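Local structure of SIS domain protein (Listeria monocytogenes str. 4b F2365, 3FXA) at residues 51-63 with 99-111. The protein is a putative sugar-phosphate isomerase whose SIS domain probably binds a phosphorylated sugar. Residues are numbered along the deposited sequence; the frame is centred on the assembly and turned at random.
Sequences AGCGTSGVAAKKL and ISKGGNTGELLNL
Ile99 buries more surface in this contact than any other residue (124 Å² of 441 Å² in all), and its side chain can be followed atom by atom against residues 51-63. Ile99 CB lies 4.0 Å from Ala51 O, whose carbonyl accepts the bond from Ile99 N (3.0 Å, N-H...O 166°), the pairing of neighbouring parallel strands 48-51 and 95-99 at their C-terminal ends. From CB the chain forks. Ile99 CG2, anti to the backbone N, meets the CB and OG of Ser56, each at 3.8 Å. CG1 stands beside the backbone N (chi1 -55°) and, with chi2 extended at 175°, carries Ile99 CD1 onto helix 55-69, where it rests 3.6 Å from Ala60 N and also touches the methyls of Ala59 and Ala60. Leu63 CD2 comes tip to tip with Ile99 CD1 at 4.1 Å; Val50 and Val163 add further apolar neighbours to Ile99.

Just past the strands, a water bridges the two segments: it accepts from Cys53 N and donates to Ile99 O, satisfying two buried backbone groups where direct pairing has ended. A second apolar patch lies toward helix 106-109. There Cys53 SG packs 3.7 Å from Glu107 CB and near Thr105 CG2, while Ala51 CB touches Leu108 CD2 and Leu111 CD1. His84 of a neighbouring subunit covers Cys53, Thr105 and Glu107, so this patch borders a subunit interface.

Parallel strands, each leading through a glycine-containing loop into a helix, are characteristic of the alpha/beta SIS fold; loops at these C-terminal strand ends commonly form the sugar-phosphate site in the family, consistent with a similar role here.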
# COMPACT_ATOMS: atom_id res chain seq x y z
N ALA A 51 7.18 9.62 5.89
CA ALA A 51 5.74 9.92 5.92
C ALA A 51 5.36 11.12 5.05
O ALA A 51 6.08 12.11 4.99
CB ALA A 51 5.30 10.22 7.36
N GLY A 52 4.21 11.03 4.40
CA GLY A 52 3.67 12.10 3.58
C GLY A 52 2.22 11.77 3.26
O GLY A 52 1.81 10.59 3.37
N CYS A 53 1.48 12.82 2.90
CA CYS A 53 0.07 12.75 2.49
C CYS A 53 -0.06 13.10 1.00
O CYS A 53 0.60 14.02 0.52
CB CYS A 53 -0.75 13.77 3.27
SG CYS A 53 -0.86 13.46 5.01
N GLY A 54 -0.95 12.39 0.31
CA GLY A 54 -1.22 12.63 -1.09
C GLY A 54 0.03 12.53 -1.94
O GLY A 54 0.74 11.54 -1.87
N THR A 55 0.30 13.59 -2.70
CA THR A 55 1.46 13.65 -3.60
C THR A 55 2.79 13.54 -2.82
O THR A 55 3.73 12.87 -3.27
CB THR A 55 1.38 14.90 -4.53
OG1 THR A 55 2.28 14.76 -5.63
CG2 THR A 55 1.64 16.22 -3.76
N SER A 56 2.87 14.21 -1.66
CA SER A 56 4.05 14.09 -0.76
C SER A 56 4.24 12.61 -0.34
O SER A 56 5.36 12.15 -0.16
CB SER A 56 3.92 14.97 0.47
OG SER A 56 4.02 16.33 0.14
N GLY A 57 3.13 11.89 -0.17
CA GLY A 57 3.14 10.46 0.10
C GLY A 57 3.75 9.65 -1.04
O GLY A 57 4.49 8.72 -0.76
N VAL A 58 3.47 9.99 -2.31
CA VAL A 58 4.04 9.28 -3.45
C VAL A 58 5.57 9.55 -3.46
O VAL A 58 6.36 8.62 -3.69
CB VAL A 58 3.36 9.58 -4.80
CG1 VAL A 58 4.02 8.76 -5.91
CG2 VAL A 58 1.83 9.33 -4.69
N ALA A 59 5.96 10.81 -3.21
CA ALA A 59 7.39 11.17 -3.06
C ALA A 59 8.02 10.33 -1.96
O ALA A 59 9.08 9.75 -2.15
CB ALA A 59 7.55 12.65 -2.74
N ALA A 60 7.30 10.18 -0.83
CA ALA A 60 7.81 9.37 0.29
C ALA A 60 8.06 7.92 -0.11
O ALA A 60 9.10 7.31 0.22
CB ALA A 60 6.83 9.44 1.50
N LYS A 61 7.11 7.37 -0.88
CA LYS A 61 7.22 6.01 -1.39
C LYS A 61 8.40 5.87 -2.37
O LYS A 61 9.02 4.80 -2.43
CB LYS A 61 5.91 5.54 -2.00
CG LYS A 61 4.84 5.34 -0.93
CD LYS A 61 3.47 5.13 -1.55
CE LYS A 61 2.39 5.04 -0.44
NZ LYS A 61 0.98 4.91 -0.92
N LYS A 62 8.72 6.96 -3.09
CA LYS A 62 9.84 6.91 -4.04
C LYS A 62 11.16 6.84 -3.23
O LYS A 62 12.02 5.99 -3.50
CB LYS A 62 9.79 8.08 -5.03
CG LYS A 62 10.39 7.77 -6.41
CD LYS A 62 11.86 7.46 -6.34
CE LYS A 62 12.44 7.15 -7.65
NZ LYS A 62 13.93 7.09 -7.59
N LEU A 63 11.28 7.68 -2.21
CA LEU A 63 12.42 7.62 -1.29
C LEU A 63 12.59 6.20 -0.70
O LEU A 63 13.70 5.62 -0.73
CB LEU A 63 12.31 8.61 -0.15
CG LEU A 63 12.69 10.09 -0.33
CD1 LEU A 63 11.87 10.83 -1.37
CD2 LEU A 63 12.61 10.78 1.03
N ILE A 99 7.60 14.67 4.76
CA ILE A 99 7.53 15.42 3.48
C ILE A 99 6.22 16.18 3.44
O ILE A 99 5.13 15.58 3.41
CB ILE A 99 7.63 14.53 2.22
CG1 ILE A 99 8.88 13.66 2.26
CG2 ILE A 99 7.62 15.41 0.93
CD1 ILE A 99 9.01 12.66 1.13
N SER A 100 6.32 17.50 3.54
CA SER A 100 5.17 18.39 3.52
C SER A 100 5.56 19.71 2.90
O SER A 100 6.36 20.43 3.49
CB SER A 100 4.67 18.60 4.95
OG SER A 100 3.81 19.72 4.99
N LYS A 101 4.98 20.05 1.74
CA LYS A 101 5.33 21.30 1.04
C LYS A 101 5.19 22.51 1.95
O LYS A 101 6.17 23.20 2.17
CB LYS A 101 4.50 21.49 -0.24
CG LYS A 101 4.88 22.68 -1.12
CD LYS A 101 3.99 22.63 -2.36
CE LYS A 101 4.19 23.77 -3.33
NZ LYS A 101 3.94 25.10 -2.75
N GLY A 102 3.99 22.75 2.48
CA GLY A 102 3.77 23.86 3.41
C GLY A 102 4.36 23.66 4.80
O GLY A 102 4.49 24.64 5.54
N GLY A 103 4.69 22.41 5.17
CA GLY A 103 5.33 22.06 6.45
C GLY A 103 4.47 22.06 7.70
O GLY A 103 4.99 21.89 8.81
N ASN A 104 3.17 22.27 7.55
CA ASN A 104 2.23 22.29 8.67
C ASN A 104 1.08 21.28 8.52
O ASN A 104 0.08 21.40 9.24
CB ASN A 104 1.69 23.72 8.83
CG ASN A 104 2.75 24.71 9.35
OD1 ASN A 104 3.52 24.42 10.27
ND2 ASN A 104 2.73 25.91 8.79
N THR A 105 1.24 20.27 7.64
CA THR A 105 0.19 19.26 7.41
C THR A 105 -0.11 18.54 8.74
O THR A 105 0.76 17.83 9.25
CB THR A 105 0.61 18.26 6.33
OG1 THR A 105 0.90 18.97 5.12
CG2 THR A 105 -0.48 17.21 6.09
N GLY A 106 -1.32 18.76 9.28
CA GLY A 106 -1.73 18.22 10.60
C GLY A 106 -1.47 16.74 10.84
O GLY A 106 -1.02 16.36 11.92
N GLU A 107 -1.69 15.93 9.80
CA GLU A 107 -1.46 14.48 9.85
C GLU A 107 -0.01 14.12 10.19
O GLU A 107 0.25 13.09 10.81
CB GLU A 107 -1.82 13.79 8.52
CG GLU A 107 -3.28 13.82 8.11
CD GLU A 107 -3.73 15.06 7.36
OE1 GLU A 107 -3.08 16.13 7.46
OE2 GLU A 107 -4.77 14.96 6.67
N LEU A 108 0.94 14.94 9.73
CA LEU A 108 2.36 14.74 9.99
C LEU A 108 2.78 15.37 11.29
O LEU A 108 3.63 14.81 11.99
CB LEU A 108 3.22 15.31 8.84
CG LEU A 108 2.96 14.78 7.41
CD1 LEU A 108 4.10 15.20 6.47
CD2 LEU A 108 2.87 13.28 7.38
N LEU A 109 2.21 16.53 11.64
CA LEU A 109 2.56 17.21 12.90
C LEU A 109 2.23 16.32 14.09
O LEU A 109 2.96 16.32 15.07
CB LEU A 109 1.86 18.56 13.04
CG LEU A 109 2.11 19.66 12.00
CD1 LEU A 109 1.50 20.97 12.46
CD2 LEU A 109 3.61 19.84 11.68
N ASN A 110 1.12 15.57 13.98
CA ASN A 110 0.71 14.56 14.98
C ASN A 110 1.72 13.42 15.25
O ASN A 110 1.59 12.74 16.26
CB ASN A 110 -0.65 13.93 14.60
CG ASN A 110 -1.82 14.91 14.71
OD1 ASN A 110 -1.77 15.92 15.40
ND2 ASN A 110 -2.90 14.59 14.02
N LEU A 111 2.69 13.23 14.34
CA LEU A 111 3.76 12.24 14.43
C LEU A 111 5.01 12.75 15.16
O LEU A 111 5.83 11.94 15.58
CB LEU A 111 4.20 11.80 13.00
CG LEU A 111 3.06 11.46 12.02
CD1 LEU A 111 3.57 11.03 10.62
CD2 LEU A 111 2.10 10.42 12.61
O HOH W 1 2.41 15.47 3.50